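PDB 5L20: clostripain-related protein from Bacteroides thetaiotaomicron, which probably acts as a cysteine peptidase of the clostripain (C11) family, and is represented here by an N-terminal part of a predicted lipoprotein. Local coordinates for residues V6-W18 with K43-A55. Sequence-based numbering, arbitrary orientation.
Sequences VPTEQTVFMYLPW and KDERIIIFMCTTA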
loop_
_atom_site.group_PDB
_atom_site.type_symbol
_atom_site.label_atom_id
_atom_site.label_comp_id
_atom_site.label_asym_id
_atom_site.label_seq_id
_atom_site.Cartn_x
_atom_site.Cartn_y
_atom_site.Cartn_z
ATOM N N VAL A 6 12.623 -3.539 -15.653
ATOM C CA VAL A 6 11.582 -2.813 -16.375
ATOM C C VAL A 6 10.193 -3.479 -16.328
ATOM O O VAL A 6 9.601 -3.744 -17.380
ATOM C CB VAL A 6 11.975 -2.636 -17.853
ATOM N N PRO A 7 9.656 -3.740 -15.118
ATOM C CA PRO A 7 8.336 -4.386 -15.090
ATOM C C PRO A 7 7.257 -3.422 -15.544
ATOM O O PRO A 7 7.231 -2.265 -15.127
ATOM C CB PRO A 7 8.154 -4.764 -13.618
ATOM C CG PRO A 7 8.973 -3.764 -12.887
ATOM C CD PRO A 7 10.143 -3.432 -13.765
ATOM N N THR A 8 6.382 -3.880 -16.423
ATOM C CA THR A 8 5.391 -2.986 -16.988
ATOM C C THR A 8 3.997 -3.584 -17.000
ATOM O O THR A 8 3.072 -2.936 -17.473
ATOM C CB THR A 8 5.732 -2.594 -18.438
ATOM O OG1 THR A 8 5.906 -3.778 -19.224
ATOM C CG2 THR A 8 6.995 -1.719 -18.496
ATOM N N GLU A 9 3.824 -4.814 -16.517
ATOM C CA GLU A 9 2.507 -5.437 -16.675
ATOM C C GLU A 9 1.492 -5.063 -15.581
ATOM O O GLU A 9 0.341 -4.741 -15.902
ATOM C CB GLU A 9 2.610 -6.971 -16.754
ATOM C CG GLU A 9 3.289 -7.493 -18.015
ATOM C CD GLU A 9 2.610 -7.035 -19.292
ATOM O OE1 GLU A 9 1.360 -7.066 -19.354
ATOM O OE2 GLU A 9 3.332 -6.630 -20.232
ATOM N N GLN A 10 1.902 -5.122 -14.317
ATOM C CA GLN A 10 0.937 -4.994 -13.229
ATOM C C GLN A 10 1.544 -4.339 -12.018
ATOM O O GLN A 10 2.672 -4.614 -11.670
ATOM C CB GLN A 10 0.394 -6.371 -12.830
ATOM C CG GLN A 10 -0.681 -6.317 -11.743
ATOM C CD GLN A 10 -0.755 -7.630 -11.004
ATOM O OE1 GLN A 10 0.265 -8.297 -10.801
ATOM N NE2 GLN A 10 -1.950 -7.987 -10.532
ATOM N N THR A 11 0.789 -3.433 -11.397
ATOM C CA THR A 11 1.100 -2.907 -10.082
ATOM C C THR A 11 0.049 -3.397 -9.113
ATOM O O THR A 11 -1.165 -3.194 -9.355
ATOM C CB THR A 11 1.048 -1.376 -10.074
ATOM O OG1 THR A 11 1.990 -0.853 -11.011
ATOM C CG2 THR A 11 1.333 -0.837 -8.705
ATOM N N VAL A 12 0.494 -4.044 -8.040
ATOM C CA VAL A 12 -0.388 -4.390 -6.933
ATOM C C VAL A 12 -0.190 -3.314 -5.871
ATOM O O VAL A 12 0.916 -3.160 -5.326
ATOM C CB VAL A 12 -0.068 -5.793 -6.342
ATOM C CG1 VAL A 12 -0.936 -6.094 -5.140
ATOM C CG2 VAL A 12 -0.242 -6.884 -7.415
ATOM N N PHE A 13 -1.243 -2.544 -5.610
ATOM C CA PHE A 13 -1.187 -1.462 -4.640
ATOM C C PHE A 13 -1.858 -1.879 -3.344
ATOM O O PHE A 13 -3.077 -2.042 -3.306
ATOM C CB PHE A 13 -1.845 -0.214 -5.222
ATOM C CG PHE A 13 -1.909 0.946 -4.265
ATOM C CD1 PHE A 13 -0.809 1.285 -3.473
ATOM C CD2 PHE A 13 -3.064 1.726 -4.190
ATOM C CE1 PHE A 13 -0.891 2.367 -2.605
ATOM C CE2 PHE A 13 -3.131 2.800 -3.343
ATOM C CZ PHE A 13 -2.058 3.124 -2.546
ATOM N N MET A 14 -1.066 -2.019 -2.284
ATOM C CA MET A 14 -1.571 -2.320 -0.962
ATOM C C MET A 14 -1.776 -0.996 -0.236
ATOM O O MET A 14 -0.794 -0.251 0.006
ATOM C CB MET A 14 -0.609 -3.223 -0.195
ATOM C CG MET A 14 -1.191 -3.629 1.156
ATOM S SD MET A 14 -0.160 -4.872 1.962
ATOM C CE MET A 14 -1.273 -6.258 1.774
ATOM N N TYR A 15 -3.015 -0.739 0.145
ATOM C CA TYR A 15 -3.455 0.545 0.681
ATOM C C TYR A 15 -3.937 0.347 2.115
ATOM O O TYR A 15 -4.931 -0.369 2.354
ATOM C CB TYR A 15 -4.585 1.090 -0.212
ATOM C CG TYR A 15 -5.221 2.382 0.246
ATOM C CD1 TYR A 15 -4.445 3.516 0.399
ATOM C CD2 TYR A 15 -6.583 2.476 0.521
ATOM C CE1 TYR A 15 -5.003 4.720 0.796
ATOM C CE2 TYR A 15 -7.165 3.698 0.905
ATOM C CZ TYR A 15 -6.368 4.800 1.040
ATOM O OH TYR A 15 -6.885 5.989 1.465
ATOM N N LEU A 16 -3.188 0.936 3.058
ATOM C CA LEU A 16 -3.376 0.692 4.481
ATOM C C LEU A 16 -3.564 2.034 5.197
ATOM O O LEU A 16 -2.664 2.518 5.918
ATOM C CB LEU A 16 -2.192 -0.109 5.069
ATOM C CG LEU A 16 -1.944 -1.458 4.386
ATOM C CD1 LEU A 16 -0.560 -1.985 4.791
ATOM C CD2 LEU A 16 -3.043 -2.432 4.766
ATOM N N PRO A 17 -4.702 2.669 4.984
ATOM C CA PRO A 17 -4.947 3.947 5.657
ATOM C C PRO A 17 -5.130 3.729 7.156
ATOM O O PRO A 17 -5.274 2.589 7.627
ATOM C CB PRO A 17 -6.229 4.459 4.991
ATOM C CG PRO A 17 -6.942 3.214 4.550
ATOM C CD PRO A 17 -5.836 2.259 4.129
ATOM N N TRP A 18 -5.171 4.825 7.903
ATOM C CA TRP A 18 -5.179 4.707 9.366
ATOM C C TRP A 18 -6.382 3.941 9.891
ATOM O O TRP A 18 -7.515 4.197 9.496
ATOM C CB TRP A 18 -5.134 6.105 9.991
ATOM C CG TRP A 18 -5.085 6.092 11.485
ATOM C CD1 TRP A 18 -6.044 6.552 12.330
ATOM C CD2 TRP A 18 -4.016 5.598 12.302
ATOM N NE1 TRP A 18 -5.642 6.371 13.643
ATOM C CE2 TRP A 18 -4.406 5.776 13.644
ATOM C CE3 TRP A 18 -2.786 4.995 12.027
ATOM C CZ2 TRP A 18 -3.589 5.396 14.722
ATOM C CZ3 TRP A 18 -1.973 4.612 13.102
ATOM C CH2 TRP A 18 -2.388 4.814 14.426
ATOM N N LYS A 43 8.988 -10.120 -11.765
ATOM C CA LYS A 43 9.690 -9.699 -12.980
ATOM C C LYS A 43 8.862 -8.756 -13.871
ATOM O O LYS A 43 9.399 -7.860 -14.520
ATOM C CB LYS A 43 10.114 -10.928 -13.783
ATOM C CG LYS A 43 10.989 -11.915 -13.002
ATOM C CD LYS A 43 11.457 -13.040 -13.913
ATOM C CE LYS A 43 12.193 -14.126 -13.143
ATOM N NZ LYS A 43 13.356 -13.564 -12.400
ATOM N N ASP A 44 7.554 -8.970 -13.910
ATOM C CA ASP A 44 6.657 -8.162 -14.735
ATOM C C ASP A 44 5.774 -7.254 -13.897
ATOM O O ASP A 44 4.906 -6.571 -14.446
ATOM C CB ASP A 44 5.726 -9.038 -15.573
ATOM C CG ASP A 44 6.394 -9.656 -16.769
ATOM O OD1 ASP A 44 7.289 -9.024 -17.368
ATOM O OD2 ASP A 44 5.984 -10.785 -17.121
ATOM N N GLU A 45 5.955 -7.301 -12.581
ATOM C CA GLU A 45 5.021 -6.631 -11.666
ATOM C C GLU A 45 5.766 -5.874 -10.589
ATOM O O GLU A 45 6.915 -6.201 -10.282
ATOM C CB GLU A 45 4.074 -7.644 -11.012
ATOM C CG GLU A 45 3.281 -8.525 -11.979
ATOM C CD GLU A 45 4.015 -9.804 -12.376
ATOM O OE1 GLU A 45 5.095 -10.096 -11.811
ATOM O OE2 GLU A 45 3.495 -10.522 -13.256
ATOM N N ARG A 46 5.097 -4.875 -10.007
ATOM C CA ARG A 46 5.606 -4.176 -8.828
ATOM C C ARG A 46 4.574 -4.245 -7.709
ATOM O O ARG A 46 3.365 -4.264 -7.976
ATOM C CB ARG A 46 5.902 -2.706 -9.124
ATOM C CG ARG A 46 7.086 -2.408 -10.072
ATOM C CD ARG A 46 7.512 -0.916 -9.944
ATOM N NE ARG A 46 8.369 -0.438 -11.021
ATOM C CZ ARG A 46 7.933 -0.053 -12.223
ATOM N NH1 ARG A 46 6.634 -0.107 -12.525
ATOM N NH2 ARG A 46 8.799 0.361 -13.144
ATOM N N ILE A 47 5.052 -4.243 -6.471
ATOM C CA ILE A 47 4.205 -4.115 -5.298
ATOM C C ILE A 47 4.510 -2.768 -4.659
ATOM O O ILE A 47 5.668 -2.508 -4.290
ATOM C CB ILE A 47 4.440 -5.236 -4.270
ATOM C CG1 ILE A 47 4.026 -6.587 -4.871
ATOM C CG2 ILE A 47 3.638 -4.936 -3.010
ATOM C CD1 ILE A 47 4.307 -7.766 -4.006
ATOM N N ILE A 48 3.492 -1.926 -4.546
ATOM C CA ILE A 48 3.606 -0.585 -3.978
ATOM C C ILE A 48 2.690 -0.522 -2.765
ATOM O O ILE A 48 1.541 -0.971 -2.847
ATOM C CB ILE A 48 3.177 0.501 -4.987
ATOM C CG1 ILE A 48 3.958 0.403 -6.303
ATOM C CG2 ILE A 48 3.218 1.887 -4.318
ATOM C CD1 ILE A 48 5.468 0.636 -6.118
ATOM N N ILE A 49 3.183 -0.004 -1.642
ATOM C CA ILE A 49 2.420 0.048 -0.418
ATOM C C ILE A 49 2.315 1.470 0.102
ATOM O O ILE A 49 3.326 2.176 0.167
ATOM C CB ILE A 49 3.040 -0.850 0.666
ATOM C CG1 ILE A 49 3.222 -2.265 0.085
ATOM C CG2 ILE A 49 2.203 -0.807 1.931
ATOM C CD1 ILE A 49 3.659 -3.313 1.078
ATOM N N PHE A 50 1.093 1.904 0.403
ATOM C CA PHE A 50 0.828 3.132 1.150
ATOM C C PHE A 50 0.414 2.716 2.534
ATOM O O PHE A 50 -0.575 1.995 2.693
ATOM C CB PHE A 50 -0.279 3.967 0.505
ATOM C CG PHE A 50 -0.730 5.151 1.317
ATOM C CD1 PHE A 50 -1.726 5.026 2.288
ATOM C CD2 PHE A 50 -0.165 6.414 1.079
ATOM C CE1 PHE A 50 -2.176 6.163 2.998
ATOM C CE2 PHE A 50 -0.602 7.537 1.777
ATOM C CZ PHE A 50 -1.604 7.420 2.735
ATOM N N MET A 51 1.136 3.162 3.560
ATOM C CA MET A 51 0.719 2.846 4.912
ATOM C C MET A 51 0.808 4.051 5.837
ATOM O O MET A 51 1.862 4.700 5.913
ATOM C CB MET A 51 1.535 1.692 5.498
ATOM C CG MET A 51 1.085 1.384 6.898
ATOM S SD MET A 51 1.885 -0.079 7.550
ATOM C CE MET A 51 1.370 0.034 9.248
ATOM N N CYS A 52 -0.292 4.349 6.513
ATOM C CA CYS A 52 -0.307 5.334 7.603
ATOM C C CYS A 52 0.399 4.735 8.805
ATOM O O CYS A 52 -0.010 3.696 9.311
ATOM C CB CYS A 52 -1.733 5.732 7.976
ATOM S SG CYS A 52 -2.549 6.801 6.778
ATOM N N THR A 53 1.459 5.390 9.269
ATOM C CA THR A 53 2.126 4.917 10.477
ATOM C C THR A 53 1.527 5.600 11.707
ATOM O O THR A 53 1.658 5.100 12.833
ATOM C CB THR A 53 3.619 5.182 10.409
ATOM O OG1 THR A 53 3.810 6.570 10.137
ATOM C CG2 THR A 53 4.265 4.382 9.280
ATOM N N THR A 54 0.912 6.768 11.492
ATOM C CA THR A 54 0.033 7.411 12.470
ATOM C C THR A 54 -1.170 7.945 11.716
ATOM O O THR A 54 -1.226 7.821 10.480
ATOM C CB THR A 54 0.721 8.582 13.221
ATOM O OG1 THR A 54 0.816 9.716 12.344
ATOM C CG2 THR A 54 2.120 8.186 13.726
ATOM N N ALA A 55 -2.108 8.576 12.415
ATOM C CA ALA A 55 -3.298 9.111 11.752
ATOM C C ALA A 55 -2.955 10.199 10.726
ATOM O O ALA A 55 -3.733 10.456 9.799
ATOM C CB ALA A 55 -4.266 9.655 12.771
HETATM O O HOH W 1 6.980 0.502 -15.542
HETATM O O HOH W 2 7.025 -6.411 -17.837
HETATM O O HOH W 3 -2.104 2.034 8.689
#
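M14 sits between two residues of the neighbouring strand, taking a hydrogen bond from F50 N on its O and giving one from its N to I48 O (2.9 Å). The same parallel zigzag runs from R46 N on Q10 O to C52 N on L16 O, pairing strands 10-16 and 45-52 of a beta-alpha-beta unit whose crossover is helix 23-37, in the middle of a mixed sheet. On one face F13, with CG anti to the backbone N (chi1 177°), lies alongside F50, its CE1 3.6 Å from F50 CB and its edge toward I48 O. Y15 is turned the same way; its ring meets F50 obliquely, planes 34° apart, with CE1 3.6 Å from F50 CD1, while the rings of F50 and Y78 meet edge-to-face. The other face carries L16, whose CB reaches M51 CG at 4.0 Å, and M51 continues onto Y27 and I30 of the crossover helix. Ahead of strand 10-16, P7 CG rests over the guanidinium of R46, near the start of the partner strand, 3.8 Å above its plane. Water 1 lies in that plane at the edge, bridging P7 O and R46 NH2, and S100 takes NH1. Past the strands, W18 covers the turn at 53-55, and its NE1 hydrogen-bonds D20 OD1. Over its five-membered ring sits A55, CB 3.7 Å from the centroid and 13° off the normal, a CH-pi contact.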